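Local coordinates for protein pullulanase (Bacillus acidopullulyticus, PDB 2WAN) that probably hydrolyses the alpha-1,6-glucosidic branch linkages of pullulan and starch-type polysaccharides, as a debranching glycoside hydrolase of the alpha-amylase type, at residues Glu493-Asp498 with Asp510-Asn515; Thr390-Tyr395 with Val562-Lys567; Ile838-Thr843 with Leu856-Asn861; Pro427-Asp432 with Arg831-Asp836. One frame throughout, in Å; residues are numbered along the deposited sequence. Where two conformers were deposited one is given.

Contact 1: Glu493-Asp498 with Asp510-Asn515; sequences EFNSID and DPRNYN
E493 and R512 both hold CG anti to the backbone N (chi1 -176° in each), which lays their side chains alongside one another, and a bend at chi3 of R512 (68°) brings its NH2 to OE2 of E493 in a 2.9 Å salt bridge. Beneath them runs a short antiparallel two-stranded sheet, part of the excursion between the second strand of the catalytic (beta/alpha)8 barrel and helix 529-543. The pairing is irregular, in a way consistent with a classic bulge at R512 and N513: O of E493 accepts R512 N at 2.9 Å, in its carbonyl plane, and N513 N at 3.1 Å, from above that plane. Arginine suits its place because one flat group with several N-H donors serves several acceptors. Its NH1 gives a 2.9 Å bond to OD1 of N495, whose amide stands almost upright to the guanidinium (85°), and two waters link NH1 and NH2 to O of I497. O of F494 lies over one guanidinium face, displaced toward the rim. The second carboxylate oxygen of E493, OE1, is held by R530 and the backbone N of G519. At the other end of the pairing, N495 N bonds to O of D510 at 3.0 Å. The short acid D510 turns its carboxylate toward N495 and S496: a water joins its OD2, at 2.6 Å, to ND2 of N495, and its OD1 receives S496 OG on the syn side at 2.8 Å.

Contact 2: Thr390-Tyr395 with Val562-Lys567; sequences TAVDPY and VSDFDK
The carboxylate of D564 turns its flat side to the backbone of V392: V392 N approaches OD1 from above the carboxylate plane, 70° out of it, in a 2.9 Å hydrogen bond. OD2 meanwhile rests against CB of V392. K567, one helical turn on, reaches across with its chain bent at chi3 (-71°), and NZ gives a 3.0 Å bond to O of T390, in the carbonyl plane. Lysine fits here because its methylenes can lie against the strand before the ammonium finds that oxygen; CB of K567 also packs on the methyl of A391, 4.1 Å from CB to CB. A long salt bridge, 4.0 Å from K567 NZ to D564 OD1, links the two charged residues. With an alanine here instead of D564, V392 N would probably be left without its acceptor and the K567 ammonium without its distant counter-charge. Beyond the polar pair, P394 and F565 cross obliquely, with CB of P394 3.9 Å from CE1 of F565. The contact thus seats helix 564-568 of the catalytic domain, with S563 at its N-cap through a weak bond from D566 N, against the end of strand 388-391 of the carbohydrate-binding module 48, which pairs with strand 377-383, while F602 of helix 597-614 meets the F565 ring edge-to-face.

Contact 3: Ile838-Thr843 with Leu856-Asn861; sequences IKQNLT and LKNYAN. With SO4 (sulfate ion), chain L.
Sulfate oxygen O3 is gripped from both segments, by ND2 of N841 and by the backbone N of N861, each at 2.8 Å; Q837 of the same helix also donates to the ion, which probably comes from the crystallisation liquor. Asparagine suits position 841 because its amide works at both ends. While ND2 holds the anion, OD1 accepts ND2 of N858 in a 2.9 Å bond that is almost straight (175°) and lies in the amide plane of N858, although the two amides are turned 65° against each other. The methyl of A860 fills in beside this amide, its CB 3.6 Å from N841 ND2. Here helix 835-841 runs straight into strand 842-844 of the C-terminal all-beta domain, which pairs antiparallel with strand 852-856. L842 and L856 form a non-hydrogen-bonded pair with their side chains side by side on one face, CD1 of L842 3.7 Å from CD2 of L856. Just past them K857 N bonds to O of N841 at 2.8 Å, closing the helix end onto the loop. N858 has a positive phi (74°), which asparagine tolerates well. On the solvent side one water accepts from N858 ND2 at 2.8 Å and from K857 NZ at 2.7 Å.

Contact 4: Pro427-Asp432 with Arg831-Asp836; sequences PANPVD and RMTTAD. With SO4 (sulfate ion), chain J.
Along the edge of the R831 guanidinium, close to its plane, lie OD1 of D432 and oxygens of a sulfate ion that probably comes from the crystallisation liquor. The D432 carboxylate is turned 71° against it, and NH1 meets OD1 from above the carboxylate plane, in a 3.0 Å hydrogen bond within a salt bridge. The same NH1 reaches sulfate O4 at 2.7 Å and NH2 reaches O3 at 2.9 Å, the two-pronged grip that arginine offers an anion. With an alanine in place of R831, D432 would probably lose its charged mate and the sulfate both of these donors. V431 packs beside the arginine's backbone: its CG2, tucked between its own backbone N and carbonyl carbon, lies 3.3 Å from O of R831 and touches CB of R831 and CG2 of T833. N429 shapes the loop as an Asx turn, its OD1 taking V431 N on a lone pair at 3.1 Å, while its amide carbon CG packs 3.8 Å from CG2 of T833. Waters bridge N429 OD1 to T833 O and D432 OD1 to R831 O. The contact joins the loop entering the first barrel strand, 435-438, to the link between helix 811-826, where O of R824 holds NE of R831, and helix 835-841, which T834 N-caps.

Overall arrangement
The four contacts form two distant groups. Contacts 1 and 2, their centres 13 Å apart, touch where N515 ND2 meets P394 O and where Y514 packs on F565, so the barrel excursion and the carbohydrate-binding module share one neighbourhood. Contacts 3 and 4 are also 13 Å apart and share helix 835-841; M832 of contact 4 packs on I838, N841 and L856 of contact 3. All four are partly buried, but contact 3 lies farthest from the chain centre, about 33 Å, and has exposed residues. Contact 1 is bound by strand pairing and charge, contact 2 by single side-chain-to-backbone bonds and a proline-phenylalanine contact between domains, whereas contacts 3 and 4 each include a bound sulfate.

Contact 1: Glu493-Asp498 with Asp510-Asn515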
loop_
_atom_site.group_PDB
_atom_site.type_symbol
_atom_site.label_atom_id
_atom_site.label_comp_id
_atom_site.label_asym_id
_atom_site.label_seq_id
_atom_site.Cartn_x
_atom_site.Cartn_y
_atom_site.Cartn_z
ATOM N N GLU A 493 5.103 -3.972 -16.037
ATOM C CA GLU A 493 4.388 -4.916 -16.903
ATOM C C GLU A 493 3.207 -5.627 -16.239
ATOM O O GLU A 493 3.361 -6.312 -15.218
ATOM C CB GLU A 493 5.363 -5.984 -17.428
ATOM C CG GLU A 493 4.728 -6.965 -18.421
ATOM C CD GLU A 493 4.587 -6.422 -19.829
ATOM O OE1 GLU A 493 5.026 -5.289 -20.104
ATOM O OE2 GLU A 493 3.990 -7.130 -20.675
ATOM N N PHE A 494 2.046 -5.462 -16.853
ATOM C CA PHE A 494 0.820 -6.070 -16.363
ATOM C C PHE A 494 0.183 -6.999 -17.406
ATOM O O PHE A 494 0.530 -6.965 -18.594
ATOM C CB PHE A 494 -0.163 -5.002 -15.830
ATOM C CG PHE A 494 -0.418 -3.847 -16.770
ATOM C CD1 PHE A 494 -1.388 -3.950 -17.766
ATOM C CD2 PHE A 494 0.291 -2.634 -16.643
ATOM C CE1 PHE A 494 -1.650 -2.885 -18.633
ATOM C CE2 PHE A 494 0.027 -1.563 -17.503
ATOM C CZ PHE A 494 -0.941 -1.685 -18.502
ATOM N N ASN A 495 -0.761 -7.823 -16.961
ATOM C CA ASN A 495 -1.262 -8.925 -17.786
ATOM C C ASN A 495 -2.418 -8.584 -18.735
ATOM O O ASN A 495 -2.624 -9.275 -19.746
ATOM C CB ASN A 495 -1.652 -10.093 -16.861
ATOM C CG ASN A 495 -1.978 -11.363 -17.628
ATOM O OD1 ASN A 495 -1.090 -11.994 -18.227
ATOM N ND2 ASN A 495 -3.262 -11.728 -17.646
ATOM N N SER A 496 -3.167 -7.515 -18.428
ATOM C CA SER A 496 -4.484 -7.279 -19.044
ATOM C C SER A 496 -4.441 -6.813 -20.500
ATOM O O SER A 496 -5.447 -6.886 -21.222
ATOM C CB SER A 496 -5.309 -6.311 -18.186
ATOM O OG SER A 496 -4.531 -5.188 -17.785
ATOM N N ILE A 497 -3.275 -6.359 -20.948
ATOM C CA ILE A 497 -3.116 -5.946 -22.333
ATOM C C ILE A 497 -2.244 -6.964 -23.068
ATOM O O ILE A 497 -1.124 -7.266 -22.647
ATOM C CB ILE A 497 -2.503 -4.511 -22.458
ATOM C CG1 ILE A 497 -3.441 -3.476 -21.796
ATOM C CG2 ILE A 497 -2.169 -4.179 -23.956
ATOM C CD1 ILE A 497 -2.934 -2.020 -21.870
ATOM N N ASP A 498 -2.796 -7.520 -24.140
ATOM C CA ASP A 498 -2.050 -8.366 -25.062
ATOM C C ASP A 498 -1.162 -7.430 -25.871
ATOM O O ASP A 498 -1.659 -6.552 -26.553
ATOM C CB ASP A 498 -3.051 -9.122 -25.960
ATOM C CG ASP A 498 -2.392 -9.947 -27.074
ATOM O OD1 ASP A 498 -1.181 -9.832 -27.378
ATOM O OD2 ASP A 498 -3.142 -10.734 -27.680
ATOM N N ASP A 510 -3.001 -5.070 -12.545
ATOM C CA ASP A 510 -2.815 -6.540 -12.571
ATOM C C ASP A 510 -1.361 -6.923 -12.949
ATOM O O ASP A 510 -1.109 -7.497 -14.020
ATOM C CB ASP A 510 -3.863 -7.211 -13.478
ATOM C CG ASP A 510 -3.781 -6.768 -14.930
ATOM O OD1 ASP A 510 -3.558 -5.571 -15.215
ATOM O OD2 ASP A 510 -3.976 -7.640 -15.802
ATOM N N PRO A 511 -0.395 -6.603 -12.063
ATOM C CA PRO A 511 1.018 -6.793 -12.431
ATOM C C PRO A 511 1.413 -8.253 -12.684
ATOM O O PRO A 511 0.879 -9.185 -12.057
ATOM C CB PRO A 511 1.773 -6.242 -11.220
ATOM C CG PRO A 511 0.808 -6.377 -10.088
ATOM C CD PRO A 511 -0.536 -6.121 -10.672
ATOM N N ARG A 512 2.348 -8.432 -13.604
ATOM C CA ARG A 512 2.865 -9.758 -13.941
ATOM C C ARG A 512 4.389 -9.804 -13.882
ATOM O O ARG A 512 4.956 -10.764 -13.339
ATOM C CB ARG A 512 2.402 -10.176 -15.343
ATOM C CG ARG A 512 2.822 -11.617 -15.783
ATOM C CD ARG A 512 2.278 -11.915 -17.188
ATOM N NE ARG A 512 2.954 -11.067 -18.172
ATOM C CZ ARG A 512 2.418 -10.605 -19.291
ATOM N NH1 ARG A 512 1.170 -10.912 -19.632
ATOM N NH2 ARG A 512 3.144 -9.835 -20.083
ATOM N N ASN A 513 5.044 -8.808 -14.480
ATOM C CA ASN A 513 6.531 -8.759 -14.488
ATOM C C ASN A 513 6.993 -7.443 -13.855
ATOM O O ASN A 513 7.071 -6.401 -14.511
ATOM C CB ASN A 513 7.119 -8.947 -15.906
ATOM C CG ASN A 513 6.526 -10.160 -16.624
ATOM O OD1 ASN A 513 6.992 -11.311 -16.474
ATOM N ND2 ASN A 513 5.484 -9.915 -17.380
ATOM N N TYR A 514 7.273 -7.500 -12.559
ATOM C CA TYR A 514 7.478 -6.277 -11.772
ATOM C C TYR A 514 8.662 -5.415 -12.192
ATOM O O TYR A 514 8.678 -4.212 -11.909
ATOM C CB TYR A 514 7.597 -6.601 -10.285
ATOM C CG TYR A 514 6.287 -6.986 -9.620
ATOM C CD1 TYR A 514 5.367 -6.006 -9.222
ATOM C CD2 TYR A 514 5.985 -8.322 -9.371
ATOM C CE1 TYR A 514 4.176 -6.349 -8.600
ATOM C CE2 TYR A 514 4.783 -8.678 -8.752
ATOM C CZ TYR A 514 3.889 -7.671 -8.370
ATOM O OH TYR A 514 2.701 -7.991 -7.755
ATOM N N ASN A 515 9.656 -6.018 -12.846
ATOM C CA ASN A 515 10.902 -5.309 -13.148
ATOM C C ASN A 515 11.090 -4.992 -14.626
ATOM O O ASN A 515 12.210 -4.729 -15.087
ATOM C CB ASN A 515 12.069 -6.118 -12.585
ATOM C CG ASN A 515 11.922 -6.296 -11.107
ATOM O OD1 ASN A 515 11.873 -5.302 -10.374
ATOM N ND2 ASN A 515 11.777 -7.539 -10.657
HETATM O O HOH W 1 -5.181 -9.972 -16.048
HETATM O O HOH W 2 -0.674 -9.883 -21.728
HETATM O O HOH W 3 0.982 -9.087 -22.046
#

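Contact 2: Thr390-Tyr395 with Val562-Lys567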
loop_
_atom_site.group_PDB
_atom_site.type_symbol
_atom_site.label_atom_id
_atom_site.label_comp_id
_atom_site.label_asym_id
_atom_site.label_seq_id
_atom_site.Cartn_x
_atom_site.Cartn_y
_atom_site.Cartn_z
ATOM N N THR A 390 7.295 -24.534 -16.234
ATOM C CA THR A 390 8.275 -23.501 -16.586
ATOM C C THR A 390 7.798 -22.149 -16.065
ATOM O O THR A 390 6.589 -21.904 -15.949
ATOM C CB THR A 390 8.526 -23.404 -18.105
ATOM O OG1 THR A 390 7.293 -23.137 -18.767
ATOM C CG2 THR A 390 9.103 -24.715 -18.645
ATOM N N ALA A 391 8.749 -21.272 -15.774
ATOM C CA ALA A 391 8.419 -19.944 -15.245
ATOM C C ALA A 391 9.403 -18.912 -15.787
ATOM O O ALA A 391 10.582 -19.209 -16.033
ATOM C CB ALA A 391 8.437 -19.958 -13.720
ATOM N N VAL A 392 8.892 -17.708 -16.005
ATOM C CA VAL A 392 9.733 -16.544 -16.284
ATOM C C VAL A 392 10.379 -16.110 -14.959
ATOM O O VAL A 392 9.730 -16.098 -13.905
ATOM C CB VAL A 392 8.897 -15.397 -16.934
ATOM C CG1 VAL A 392 9.754 -14.104 -17.127
ATOM C CG2 VAL A 392 8.299 -15.847 -18.260
ATOM N N ASP A 393 11.671 -15.799 -15.011
ATOM C CA ASP A 393 12.396 -15.275 -13.870
ATOM C C ASP A 393 11.672 -14.041 -13.292
ATOM O O ASP A 393 11.514 -13.058 -14.004
ATOM C CB ASP A 393 13.789 -14.863 -14.337
ATOM C CG ASP A 393 14.770 -14.667 -13.195
ATOM O OD1 ASP A 393 14.338 -14.383 -12.067
ATOM O OD2 ASP A 393 16.004 -14.830 -13.432
ATOM N N PRO A 394 11.256 -14.085 -12.003
ATOM C CA PRO A 394 10.640 -12.892 -11.389
ATOM C C PRO A 394 11.558 -11.665 -11.431
ATOM O O PRO A 394 11.076 -10.524 -11.353
ATOM C CB PRO A 394 10.412 -13.330 -9.935
ATOM C CG PRO A 394 10.183 -14.805 -10.042
ATOM C CD PRO A 394 11.229 -15.232 -11.069
ATOM N N TYR A 395 12.863 -11.905 -11.550
ATOM C CA TYR A 395 13.847 -10.833 -11.628
ATOM C C TYR A 395 14.231 -10.420 -13.058
ATOM O O TYR A 395 15.133 -9.605 -13.209
ATOM C CB TYR A 395 15.118 -11.214 -10.840
ATOM C CG TYR A 395 14.999 -11.046 -9.341
ATOM C CD1 TYR A 395 14.295 -11.979 -8.565
ATOM C CD2 TYR A 395 15.581 -9.942 -8.693
ATOM C CE1 TYR A 395 14.181 -11.837 -7.171
ATOM C CE2 TYR A 395 15.472 -9.781 -7.295
ATOM C CZ TYR A 395 14.772 -10.746 -6.546
ATOM O OH TYR A 395 14.625 -10.593 -5.188
ATOM N N VAL A 562 -1.035 -19.818 -11.883
ATOM C CA VAL A 562 -0.402 -19.633 -13.194
ATOM C C VAL A 562 0.689 -18.547 -13.162
ATOM O O VAL A 562 1.374 -18.299 -14.171
ATOM C CB VAL A 562 -1.430 -19.289 -14.302
ATOM C CG1 VAL A 562 -2.341 -20.507 -14.603
ATOM C CG2 VAL A 562 -2.246 -18.033 -13.943
ATOM N N SER A 563 0.843 -17.919 -12.002
ATOM C CA SER A 563 1.855 -16.875 -11.812
ATOM C C SER A 563 3.238 -17.505 -11.694
ATOM O O SER A 563 3.370 -18.626 -11.219
ATOM C CB SER A 563 1.535 -16.040 -10.567
ATOM O OG SER A 563 1.669 -16.764 -9.354
ATOM N N ASP A 564 4.266 -16.796 -12.145
ATOM C CA ASP A 564 5.642 -17.275 -11.983
ATOM C C ASP A 564 5.974 -17.594 -10.523
ATOM O O ASP A 564 6.619 -18.605 -10.242
ATOM C CB ASP A 564 6.630 -16.269 -12.578
ATOM C CG ASP A 564 6.435 -16.101 -14.074
ATOM O OD1 ASP A 564 6.343 -17.139 -14.771
ATOM O OD2 ASP A 564 6.311 -14.946 -14.551
ATOM N N PHE A 565 5.487 -16.767 -9.595
ATOM C CA PHE A 565 5.682 -17.028 -8.161
ATOM C C PHE A 565 5.223 -18.439 -7.756
ATOM O O PHE A 565 5.976 -19.166 -7.101
ATOM C CB PHE A 565 4.937 -15.991 -7.302
ATOM C CG PHE A 565 5.565 -14.599 -7.309
ATOM C CD1 PHE A 565 6.940 -14.430 -7.353
ATOM C CD2 PHE A 565 4.757 -13.466 -7.202
ATOM C CE1 PHE A 565 7.515 -13.157 -7.347
ATOM C CE2 PHE A 565 5.315 -12.193 -7.186
ATOM C CZ PHE A 565 6.696 -12.041 -7.257
ATOM N N ASP A 566 4.001 -18.812 -8.142
ATOM C CA ASP A 566 3.405 -20.086 -7.718
ATOM C C ASP A 566 4.019 -21.266 -8.443
ATOM O O ASP A 566 4.015 -22.382 -7.915
ATOM C CB ASP A 566 1.877 -20.105 -7.893
ATOM C CG ASP A 566 1.134 -19.694 -6.619
ATOM O OD1 ASP A 566 1.786 -19.571 -5.557
ATOM O OD2 ASP A 566 -0.097 -19.469 -6.696
ATOM N N LYS A 567 4.559 -21.019 -9.639
ATOM C CA LYS A 567 5.263 -22.085 -10.369
ATOM C C LYS A 567 6.674 -22.361 -9.812
ATOM O O LYS A 567 7.241 -23.428 -10.047
ATOM C CB LYS A 567 5.278 -21.805 -11.885
ATOM C CG LYS A 567 3.878 -21.860 -12.523
ATOM C CD LYS A 567 3.889 -21.682 -14.053
ATOM C CE LYS A 567 4.222 -20.265 -14.527
ATOM N NZ LYS A 567 4.166 -20.210 -16.030
HETATM O O HOH W 4 6.047 -20.693 -18.807
#

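Contact 3: Ile838-Thr843 with Leu856-Asn861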
loop_
_atom_site.group_PDB
_atom_site.type_symbol
_atom_site.label_atom_id
_atom_site.label_comp_id
_atom_site.label_asym_id
_atom_site.label_seq_id
_atom_site.Cartn_x
_atom_site.Cartn_y
_atom_site.Cartn_z
ATOM N N ILE A 838 4.367 24.378 12.572
ATOM C CA ILE A 838 2.948 24.695 12.307
ATOM C C ILE A 838 2.271 25.250 13.575
ATOM O O ILE A 838 1.548 26.255 13.526
ATOM C CB ILE A 838 2.186 23.471 11.739
ATOM C CG1 ILE A 838 2.786 23.055 10.377
ATOM C CG2 ILE A 838 0.681 23.760 11.642
ATOM C CD1 ILE A 838 2.324 21.668 9.849
ATOM N N LYS A 839 2.521 24.621 14.722
ATOM C CA LYS A 839 1.931 25.101 15.977
ATOM C C LYS A 839 2.448 26.507 16.315
ATOM O O LYS A 839 1.720 27.333 16.860
ATOM C CB LYS A 839 2.217 24.115 17.113
ATOM C CG LYS A 839 1.516 22.769 16.941
ATOM C CD LYS A 839 2.128 21.713 17.858
ATOM C CE LYS A 839 1.736 20.307 17.433
ATOM N NZ LYS A 839 0.388 19.907 17.911
ATOM N N GLN A 840 3.703 26.779 15.966
ATOM C CA GLN A 840 4.302 28.088 16.226
ATOM C C GLN A 840 3.746 29.180 15.316
ATOM O O GLN A 840 3.510 30.316 15.764
ATOM C CB GLN A 840 5.827 28.012 16.098
ATOM C CG GLN A 840 6.557 29.352 16.249
ATOM C CD GLN A 840 7.969 29.329 15.660
ATOM O OE1 GLN A 840 8.709 28.356 15.821
ATOM N NE2 GLN A 840 8.345 30.410 14.971
ATOM N N ASN A 841 3.530 28.848 14.039
ATOM C CA ASN A 841 3.331 29.893 13.021
ATOM C C ASN A 841 1.926 30.012 12.439
ATOM O O ASN A 841 1.613 31.023 11.804
ATOM C CB ASN A 841 4.299 29.702 11.839
ATOM C CG ASN A 841 5.749 29.871 12.220
ATOM O OD1 ASN A 841 6.099 30.673 13.100
ATOM N ND2 ASN A 841 6.623 29.131 11.524
ATOM N N LEU A 842 1.099 28.992 12.622
ATOM C CA LEU A 842 -0.250 29.011 12.026
ATOM C C LEU A 842 -1.308 29.197 13.107
ATOM O O LEU A 842 -1.367 28.440 14.088
ATOM C CB LEU A 842 -0.511 27.731 11.205
ATOM C CG LEU A 842 -1.799 27.627 10.349
ATOM C CD1 LEU A 842 -1.656 26.530 9.269
ATOM C CD2 LEU A 842 -3.056 27.351 11.183
ATOM N N THR A 843 -2.145 30.211 12.914
ATOM C CA THR A 843 -3.242 30.514 13.826
ATOM C C THR A 843 -4.546 30.648 13.025
ATOM O O THR A 843 -4.561 31.344 12.009
ATOM C CB THR A 843 -2.941 31.833 14.592
ATOM O OG1 THR A 843 -1.671 31.733 15.259
ATOM C CG2 THR A 843 -4.032 32.154 15.615
ATOM N N LEU A 856 -0.489 32.698 8.572
ATOM C CA LEU A 856 0.852 32.102 8.608
ATOM C C LEU A 856 1.771 33.244 8.996
ATOM O O LEU A 856 1.959 34.198 8.226
ATOM C CB LEU A 856 1.226 31.514 7.222
ATOM C CG LEU A 856 0.220 30.492 6.658
ATOM C CD1 LEU A 856 0.594 30.020 5.252
ATOM C CD2 LEU A 856 0.075 29.280 7.593
ATOM N N LYS A 857 2.320 33.182 10.215
ATOM C CA LYS A 857 3.040 34.323 10.779
ATOM C C LYS A 857 4.544 34.128 10.804
ATOM O O LYS A 857 5.025 33.013 10.673
ATOM C CB LYS A 857 2.586 34.566 12.222
ATOM C CG LYS A 857 1.078 34.789 12.360
ATOM C CD LYS A 857 0.659 34.634 13.832
ATOM C CE LYS A 857 0.861 33.187 14.287
ATOM N NZ LYS A 857 0.923 32.999 15.767
ATOM N N ASN A 858 5.257 35.227 11.033
ATOM C CA ASN A 858 6.667 35.175 11.447
ATOM C C ASN A 858 7.587 34.782 10.284
ATOM O O ASN A 858 8.561 34.089 10.519
ATOM C CB ASN A 858 6.903 34.154 12.608
ATOM C CG ASN A 858 5.976 34.346 13.818
ATOM O OD1 ASN A 858 5.782 35.478 14.294
ATOM N ND2 ASN A 858 5.419 33.213 14.347
ATOM N N TYR A 859 7.274 35.197 9.053
ATOM C CA TYR A 859 8.034 34.739 7.860
ATOM C C TYR A 859 8.178 33.211 7.903
ATOM O O TYR A 859 9.298 32.680 7.824
ATOM C CB TYR A 859 9.441 35.371 7.810
ATOM C CG TYR A 859 9.456 36.876 7.838
ATOM C CD1 TYR A 859 9.135 37.603 6.707
ATOM C CD2 TYR A 859 9.814 37.570 9.009
ATOM C CE1 TYR A 859 9.123 38.991 6.728
ATOM C CE2 TYR A 859 9.813 38.968 9.040
ATOM C CZ TYR A 859 9.477 39.665 7.894
ATOM O OH TYR A 859 9.477 41.039 7.881
ATOM N N ALA A 860 7.056 32.509 8.030
ATOM C CA ALA A 860 7.055 31.084 8.352
ATOM C C ALA A 860 7.922 30.266 7.394
ATOM O O ALA A 860 7.806 30.418 6.173
ATOM C CB ALA A 860 5.626 30.543 8.379
ATOM N N ASN A 861 8.814 29.433 7.950
ATOM C CA ASN A 861 9.664 28.566 7.102
ATOM C C ASN A 861 10.455 29.349 6.026
ATOM O O ASN A 861 10.628 28.885 4.889
ATOM C CB ASN A 861 8.790 27.471 6.460
ATOM C CG ASN A 861 9.599 26.293 5.919
ATOM O OD1 ASN A 861 10.629 25.908 6.484
ATOM N ND2 ASN A 861 9.107 25.694 4.826
HETATM S S SO4 L . 10.688 29.227 11.175
HETATM O O1 SO4 L . 11.596 29.556 10.071
HETATM O O2 SO4 L . 11.059 27.916 11.722
HETATM O O3 SO4 L . 9.316 29.213 10.685
HETATM O O4 SO4 L . 10.790 30.221 12.242
HETATM O O HOH W 5 3.498 33.677 16.381
#

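Contact 4: Pro427-Asp432 with Arg831-Asp836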
loop_
_atom_site.group_PDB
_atom_site.type_symbol
_atom_site.label_atom_id
_atom_site.label_comp_id
_atom_site.label_asym_id
_atom_site.label_seq_id
_atom_site.Cartn_x
_atom_site.Cartn_y
_atom_site.Cartn_z
ATOM N N PRO A 427 13.057 16.757 -3.788
ATOM C CA PRO A 427 13.223 17.965 -2.982
ATOM C C PRO A 427 13.610 17.658 -1.531
ATOM O O PRO A 427 13.711 16.489 -1.147
ATOM C CB PRO A 427 11.838 18.599 -3.033
ATOM C CG PRO A 427 10.936 17.424 -3.057
ATOM C CD PRO A 427 11.630 16.432 -3.982
ATOM N N ALA A 428 13.817 18.713 -0.737
ATOM C CA ALA A 428 14.268 18.548 0.661
ATOM C C ALA A 428 13.262 17.785 1.522
ATOM O O ALA A 428 13.651 17.036 2.423
ATOM C CB ALA A 428 14.604 19.902 1.282
ATOM N N ASN A 429 11.972 17.964 1.239
ATOM C CA ASN A 429 10.921 17.366 2.049
ATOM C C ASN A 429 9.727 17.050 1.149
ATOM O O ASN A 429 9.502 17.772 0.186
ATOM C CB ASN A 429 10.493 18.333 3.164
ATOM C CG ASN A 429 9.629 17.663 4.206
ATOM O OD1 ASN A 429 8.406 17.502 4.033
ATOM N ND2 ASN A 429 10.268 17.217 5.290
ATOM N N PRO A 430 8.967 15.987 1.452
ATOM C CA PRO A 430 7.796 15.689 0.592
ATOM C C PRO A 430 6.793 16.834 0.442
ATOM O O PRO A 430 6.123 16.918 -0.604
ATOM C CB PRO A 430 7.147 14.499 1.285
ATOM C CG PRO A 430 8.358 13.771 1.895
ATOM C CD PRO A 430 9.257 14.869 2.385
ATOM N N VAL A 431 6.686 17.709 1.452
ATOM C CA VAL A 431 5.742 18.847 1.366
ATOM C C VAL A 431 6.094 19.851 0.264
ATOM O O VAL A 431 5.293 20.745 -0.036
ATOM C CB VAL A 431 5.553 19.616 2.713
ATOM C CG1 VAL A 431 5.017 18.674 3.815
ATOM C CG2 VAL A 431 6.823 20.339 3.173
ATOM N N ASP A 432 7.277 19.688 -0.335
ATOM C CA ASP A 432 7.741 20.521 -1.432
ATOM C C ASP A 432 7.300 19.998 -2.803
ATOM O O ASP A 432 7.613 20.627 -3.828
ATOM C CB ASP A 432 9.276 20.640 -1.409
ATOM C CG ASP A 432 9.783 21.320 -0.135
ATOM O OD1 ASP A 432 9.070 22.195 0.394
ATOM O OD2 ASP A 432 10.872 20.957 0.332
ATOM N N ARG A 831 4.434 25.367 3.296
ATOM C CA ARG A 831 5.125 24.086 3.206
ATOM C C ARG A 831 6.034 23.896 4.424
ATOM O O ARG A 831 7.186 23.449 4.310
ATOM C CB ARG A 831 5.948 24.034 1.914
ATOM C CG ARG A 831 5.071 24.088 0.661
ATOM C CD ARG A 831 5.930 24.036 -0.593
ATOM N NE ARG A 831 6.420 25.352 -0.987
ATOM C CZ ARG A 831 7.677 25.778 -0.917
ATOM N NH1 ARG A 831 8.658 25.012 -0.424
ATOM N NH2 ARG A 831 7.959 26.999 -1.346
ATOM N N MET A 832 5.509 24.234 5.601
ATOM C CA MET A 832 6.250 23.933 6.847
ATOM C C MET A 832 6.523 22.430 6.950
ATOM O O MET A 832 5.746 21.607 6.431
ATOM C CB MET A 832 5.499 24.477 8.065
ATOM C CG MET A 832 5.485 25.969 8.070
ATOM S SD MET A 832 4.679 26.654 9.529
ATOM C CE MET A 832 3.095 27.183 8.847
ATOM N N THR A 833 7.640 22.066 7.582
ATOM C CA THR A 833 8.092 20.667 7.542
ATOM C C THR A 833 7.931 19.905 8.872
ATOM O O THR A 833 8.055 18.673 8.903
ATOM C CB THR A 833 9.568 20.555 7.080
ATOM O OG1 THR A 833 10.412 21.228 8.019
ATOM C CG2 THR A 833 9.780 21.164 5.660
ATOM N N THR A 834 7.645 20.620 9.953
ATOM C CA THR A 834 7.419 19.976 11.250
ATOM C C THR A 834 6.131 20.449 11.913
ATOM O O THR A 834 5.632 21.560 11.643
ATOM C CB THR A 834 8.588 20.220 12.234
ATOM O OG1 THR A 834 8.558 21.581 12.682
ATOM C CG2 THR A 834 9.944 19.933 11.565
ATOM N N ALA A 835 5.610 19.595 12.789
ATOM C CA ALA A 835 4.452 19.930 13.615
ATOM C C ALA A 835 4.727 21.152 14.487
ATOM O O ALA A 835 3.863 22.010 14.613
ATOM C CB ALA A 835 4.048 18.750 14.466
ATOM N N ASP A 836 5.910 21.228 15.103
ATOM C CA ASP A 836 6.245 22.398 15.921
ATOM C C ASP A 836 6.219 23.720 15.145
ATOM O O ASP A 836 5.701 24.700 15.661
ATOM C CB ASP A 836 7.592 22.230 16.632
ATOM C CG ASP A 836 7.588 21.104 17.655
ATOM O OD1 ASP A 836 6.510 20.631 18.069
ATOM O OD2 ASP A 836 8.696 20.677 18.047
HETATM S S SO4 J . 11.765 26.655 -1.300
HETATM O O1 SO4 J . 12.981 27.239 -0.737
HETATM O O2 SO4 J . 12.046 26.137 -2.650
HETATM O O3 SO4 J . 10.737 27.712 -1.423
HETATM O O4 SO4 J . 11.335 25.530 -0.444
HETATM O O HOH W 6 7.155 17.369 6.871
HETATM O O HOH W 7 9.497 23.244 2.927
#